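Local coordinates for protein ATP-dependent RNA helicase HrpB (Escherichia coli, PDB 6EUD) that hydrolyses ATP to ADP and phosphate as a bacterial helicase of the DEAH/RHA type that acts on RNA, at residues K645-Y650 with T745-R750; T630-Q635 with D685-L690. One frame throughout, in Å; residues are numbered along the deposited sequence.

Contact 1: K645-Y650 with T745-R750; sequences KWLPEY and TIAQGR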
# COMPACT_ATOMS: atom_id res chain seq x y z
N LYS A 645 -4.21 -23.34 -19.41
CA LYS A 645 -5.54 -23.59 -18.85
C LYS A 645 -5.75 -25.07 -18.54
O LYS A 645 -6.23 -25.42 -17.48
CB LYS A 645 -6.64 -23.13 -19.80
CG LYS A 645 -6.70 -21.66 -20.02
CD LYS A 645 -7.93 -21.29 -20.83
CE LYS A 645 -8.02 -22.04 -22.15
NZ LYS A 645 -9.23 -21.62 -22.89
N TRP A 646 -5.41 -25.94 -19.48
CA TRP A 646 -5.80 -27.34 -19.40
C TRP A 646 -4.75 -28.20 -18.71
O TRP A 646 -5.08 -29.25 -18.15
CB TRP A 646 -6.07 -27.90 -20.80
CG TRP A 646 -7.05 -27.10 -21.58
CD1 TRP A 646 -8.05 -26.31 -21.09
CD2 TRP A 646 -7.12 -27.00 -23.01
NE1 TRP A 646 -8.74 -25.73 -22.13
CE2 TRP A 646 -8.19 -26.13 -23.31
CE3 TRP A 646 -6.39 -27.56 -24.06
CZ2 TRP A 646 -8.54 -25.81 -24.62
CZ3 TRP A 646 -6.75 -27.24 -25.37
CH2 TRP A 646 -7.80 -26.37 -25.63
N LEU A 647 -3.49 -27.77 -18.77
CA LEU A 647 -2.38 -28.46 -18.12
C LEU A 647 -1.63 -27.51 -17.17
O LEU A 647 -0.43 -27.28 -17.34
CB LEU A 647 -1.42 -29.06 -19.16
CG LEU A 647 -2.03 -30.04 -20.17
CD1 LEU A 647 -1.01 -30.58 -21.16
CD2 LEU A 647 -2.71 -31.19 -19.47
N PRO A 648 -2.34 -26.95 -16.17
CA PRO A 648 -1.76 -25.89 -15.34
C PRO A 648 -0.74 -26.42 -14.33
O PRO A 648 -0.09 -25.64 -13.67
CB PRO A 648 -2.98 -25.33 -14.60
CG PRO A 648 -3.84 -26.59 -14.39
CD PRO A 648 -3.67 -27.38 -15.68
N GLU A 649 -0.61 -27.74 -14.19
CA GLU A 649 0.42 -28.25 -13.28
C GLU A 649 1.83 -28.03 -13.84
O GLU A 649 2.80 -28.22 -13.13
CB GLU A 649 0.20 -29.73 -12.95
CG GLU A 649 0.27 -30.65 -14.13
CD GLU A 649 -1.10 -30.92 -14.74
OE1 GLU A 649 -1.44 -32.10 -14.95
OE2 GLU A 649 -1.84 -29.95 -15.04
N TYR A 650 1.94 -27.62 -15.10
CA TYR A 650 3.26 -27.34 -15.67
C TYR A 650 3.52 -25.85 -15.82
O TYR A 650 2.58 -25.04 -15.78
CB TYR A 650 3.42 -28.02 -17.03
CG TYR A 650 3.09 -29.49 -16.97
CD1 TYR A 650 3.96 -30.38 -16.37
CD2 TYR A 650 1.91 -29.97 -17.50
CE1 TYR A 650 3.67 -31.71 -16.31
CE2 TYR A 650 1.61 -31.30 -17.45
CZ TYR A 650 2.49 -32.17 -16.86
OH TYR A 650 2.17 -33.51 -16.79
N THR A 745 -9.89 -36.96 -27.58
CA THR A 745 -9.53 -35.99 -26.55
C THR A 745 -8.05 -35.70 -26.58
O THR A 745 -7.25 -36.53 -26.99
CB THR A 745 -9.87 -36.47 -25.12
OG1 THR A 745 -9.12 -37.65 -24.82
CG2 THR A 745 -11.35 -36.74 -24.98
N ILE A 746 -7.69 -34.50 -26.11
CA ILE A 746 -6.29 -34.12 -25.97
C ILE A 746 -6.05 -33.69 -24.53
O ILE A 746 -6.93 -33.86 -23.68
CB ILE A 746 -5.93 -32.98 -26.93
CG1 ILE A 746 -6.77 -31.74 -26.61
CG2 ILE A 746 -6.15 -33.42 -28.36
CD1 ILE A 746 -6.55 -30.61 -27.57
N ALA A 747 -4.86 -33.14 -24.25
CA ALA A 747 -4.53 -32.59 -22.93
C ALA A 747 -4.68 -33.63 -21.82
O ALA A 747 -5.44 -33.44 -20.88
CB ALA A 747 -5.40 -31.34 -22.64
N GLN A 748 -3.95 -34.74 -21.94
CA GLN A 748 -4.02 -35.85 -20.98
C GLN A 748 -5.45 -36.32 -20.75
O GLN A 748 -5.84 -36.63 -19.62
CB GLN A 748 -3.37 -35.43 -19.65
CG GLN A 748 -1.89 -35.06 -19.82
CD GLN A 748 -1.20 -34.66 -18.53
OE1 GLN A 748 -1.73 -34.84 -17.43
NE2 GLN A 748 -0.01 -34.08 -18.66
N GLY A 749 -6.25 -36.37 -21.82
CA GLY A 749 -7.63 -36.86 -21.72
C GLY A 749 -8.64 -35.90 -21.11
O GLY A 749 -9.78 -36.26 -20.86
N ARG A 750 -8.24 -34.65 -20.90
CA ARG A 750 -9.08 -33.68 -20.20
C ARG A 750 -10.05 -32.89 -21.08
O ARG A 750 -11.05 -32.35 -20.59
CB ARG A 750 -8.17 -32.70 -19.45
CG ARG A 750 -7.42 -33.32 -18.29
CD ARG A 750 -6.37 -32.35 -17.71
NE ARG A 750 -5.58 -33.02 -16.68
CZ ARG A 750 -4.55 -32.48 -16.04
NH1 ARG A 750 -4.16 -31.23 -16.29
NH2 ARG A 750 -3.91 -33.20 -15.13

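Contact 2: T630-Q635 with D685-L690; sequences TAEAEQ and DIYQAL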
# COMPACT_ATOMS: atom_id res chain seq x y z
N THR A 630 2.78 -16.25 -38.82
CA THR A 630 2.17 -17.30 -39.65
C THR A 630 1.04 -17.97 -38.88
O THR A 630 1.00 -17.88 -37.64
CB THR A 630 3.19 -18.38 -40.05
OG1 THR A 630 3.76 -18.95 -38.87
CG2 THR A 630 4.29 -17.80 -40.90
N ALA A 631 0.14 -18.63 -39.60
CA ALA A 631 -0.90 -19.46 -38.99
C ALA A 631 -0.30 -20.41 -37.96
O ALA A 631 -0.86 -20.60 -36.87
CB ALA A 631 -1.66 -20.24 -40.04
N GLU A 632 0.87 -20.97 -38.30
CA GLU A 632 1.55 -21.90 -37.40
C GLU A 632 2.08 -21.25 -36.11
O GLU A 632 1.91 -21.81 -35.01
CB GLU A 632 2.71 -22.58 -38.14
CG GLU A 632 3.41 -23.62 -37.30
CD GLU A 632 4.64 -24.16 -37.98
OE1 GLU A 632 5.50 -23.36 -38.40
OE2 GLU A 632 4.74 -25.40 -38.12
N ALA A 633 2.72 -20.09 -36.24
CA ALA A 633 3.20 -19.34 -35.07
C ALA A 633 2.04 -18.97 -34.16
O ALA A 633 2.13 -19.14 -32.96
CB ALA A 633 3.96 -18.08 -35.48
N GLU A 634 0.97 -18.46 -34.75
CA GLU A 634 -0.20 -18.03 -33.98
C GLU A 634 -0.86 -19.22 -33.30
O GLU A 634 -1.25 -19.13 -32.14
CB GLU A 634 -1.21 -17.31 -34.89
CG GLU A 634 -2.54 -16.96 -34.21
CD GLU A 634 -2.37 -16.01 -33.02
OE1 GLU A 634 -1.33 -15.31 -32.94
OE2 GLU A 634 -3.28 -15.94 -32.16
N GLN A 635 -1.00 -20.33 -34.02
CA GLN A 635 -1.56 -21.56 -33.44
C GLN A 635 -0.70 -22.04 -32.27
O GLN A 635 -1.23 -22.48 -31.24
CB GLN A 635 -1.68 -22.66 -34.50
CG GLN A 635 -2.95 -22.54 -35.35
CD GLN A 635 -4.20 -22.72 -34.52
OE1 GLN A 635 -4.50 -23.82 -34.03
NE2 GLN A 635 -4.93 -21.62 -34.31
N ASP A 685 11.88 -16.18 -37.48
CA ASP A 685 11.04 -17.37 -37.33
C ASP A 685 10.34 -17.32 -36.00
O ASP A 685 10.87 -17.81 -34.98
CB ASP A 685 11.86 -18.65 -37.47
CG ASP A 685 11.00 -19.88 -37.69
OD1 ASP A 685 9.85 -19.92 -37.20
OD2 ASP A 685 11.46 -20.82 -38.35
N ILE A 686 9.15 -16.74 -36.01
CA ILE A 686 8.40 -16.47 -34.79
C ILE A 686 8.01 -17.73 -34.07
O ILE A 686 8.01 -17.77 -32.84
CB ILE A 686 7.15 -15.61 -35.10
CG1 ILE A 686 7.58 -14.22 -35.61
CG2 ILE A 686 6.22 -15.50 -33.90
CD1 ILE A 686 8.49 -13.47 -34.66
N TYR A 687 7.67 -18.77 -34.84
CA TYR A 687 7.29 -20.08 -34.31
C TYR A 687 8.44 -20.70 -33.54
O TYR A 687 8.26 -21.22 -32.45
CB TYR A 687 6.88 -21.03 -35.43
CG TYR A 687 6.73 -22.48 -35.01
CD1 TYR A 687 7.81 -23.38 -35.09
CD2 TYR A 687 5.52 -22.96 -34.54
CE1 TYR A 687 7.67 -24.72 -34.69
CE2 TYR A 687 5.36 -24.28 -34.16
CZ TYR A 687 6.44 -25.17 -34.24
OH TYR A 687 6.27 -26.48 -33.85
N GLN A 688 9.63 -20.67 -34.14
CA GLN A 688 10.80 -21.23 -33.50
C GLN A 688 11.15 -20.45 -32.23
O GLN A 688 11.54 -21.04 -31.22
CB GLN A 688 11.98 -21.24 -34.46
CG GLN A 688 12.89 -22.42 -34.21
CD GLN A 688 12.15 -23.74 -34.36
OE1 GLN A 688 11.61 -24.04 -35.42
NE2 GLN A 688 12.11 -24.53 -33.28
N ALA A 689 11.01 -19.13 -32.29
CA ALA A 689 11.35 -18.28 -31.15
C ALA A 689 10.42 -18.56 -29.97
O ALA A 689 10.88 -18.74 -28.85
CB ALA A 689 11.29 -16.81 -31.54
N LEU A 690 9.11 -18.59 -30.22
CA LEU A 690 8.15 -18.99 -29.19
C LEU A 690 8.43 -20.40 -28.65
O LEU A 690 8.41 -20.63 -27.44
CB LEU A 690 6.73 -18.94 -29.75
CG LEU A 690 6.17 -17.53 -29.91
CD1 LEU A 690 4.79 -17.61 -30.50
CD2 LEU A 690 6.13 -16.84 -28.56

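Contact 1: K645-Y650 with T745-R750
R750 reaches across from the tight turn A747-R750 to the chain that leaves helix 631-646, and its side chain is the one to follow. From CB the chain runs out fully extended to NE, with CG anti to the carbonyl carbon. On the way CD passes the backbone oxygen of W646, at 3.4 Å from W646 O. NH1 then donates to that same oxygen over 2.9 Å, R750 NH1 to W646 O, in both the carbonyl and the guanidinium planes and on a lone pair. NH1 also gives an almost straight bond, 173°, to the syn lone pair of E649 OE2. NH2 takes the other carboxylate oxygen, E649 OE1, at 2.7 Å, a more bent bond tilted from the guanidinium plane. The result is an end-on, two-nitrogen salt bridge whose planes lie 28° apart. E649 turns back to meet it by a bend at chi2, -93°. L647 CD2 sits 3.5 Å from R750 NH1, while Q748 OE1 lies over one guanidinium face.

Beside this pair, the extended Q748 points NE2 at the hydroxyl of Y650 and donates to it, Q748 NE2 to Y650 OH 2.9 Å, with the amide steeply turned against the ring. Deeper in, the contact becomes apolar: A747 CB packs on W646 CB, and I746 CD1 touches W646 CZ3 at 4.0 Å. The A747-R750 turn is of type I', the L647-Y650 turn of type I, and E705 of helix 696-705 bonds the backbone of A747 and Q748. Two turns are thus clasped where helix 631-646 ends against the C-terminal sheet. The salt bridge ties R750 to E649, both exposed to solvent, and a separate bond ties NH1 to the main chain at W646; together they should restrict rotation of the guanidinium.

Contact 2: T630-Q635 with D685-L690
The carboxylate of E632 lies stacked over one face of the Y687 ring, the two planes 21° apart and E632 CD 3.7 Å above the ring plane, displaced toward the rim. E632 CG comes down beside it, 3.5 Å from Y687 CD2, so the aliphatic part of the glutamate shares the ring with its head. At the edge of the ring lies A633 CA, across the contact. With E632 CG anti to the backbone nitrogen (chi1 -176°) and the chain extended beyond it, the glutamate reaches the tyrosine ring.

Segments 631-635 and 686-690, the first turns of helices 631-646 and 686-692, run nearly parallel, at 22°, with their axes 8.7 Å apart at closest. Both helices are N-capped: T630 OG1 accepts from A633 N at 3.0 Å, and D685 OD1 from Q688 N.

The small A633 lets the backbones close up. Its CB rests against I686 CG2 at 3.8 Å and also touches Y687 N and CB, while L690 CD1 lies against A633 O. W629 and L636 extend this apolar layer, W629 touching I686 and L690, and L636 touching Y687 and L690.

Both contacts draw on helix 631-646, contact 2 at its first turn and contact 1 where it ends, with centres about 21 Å apart and nearest atoms about 9 Å apart. Contact 2 is the more buried: two parallel helices meet through a small alanine, apolar branches and a carboxylate laid over a tyrosine ring, with no hydrogen bond between them. In contact 1, the helix end and following turn meet a strand end and its turn, and charged and amide groups work beside a substantial apolar patch of W646, L647, I746 and A747. The segments alternate along the chain. Both 685-690 and 745-750 lie in HrpB's ATP-dependent helicase C-terminal region, which meets helix 631-646 near each end.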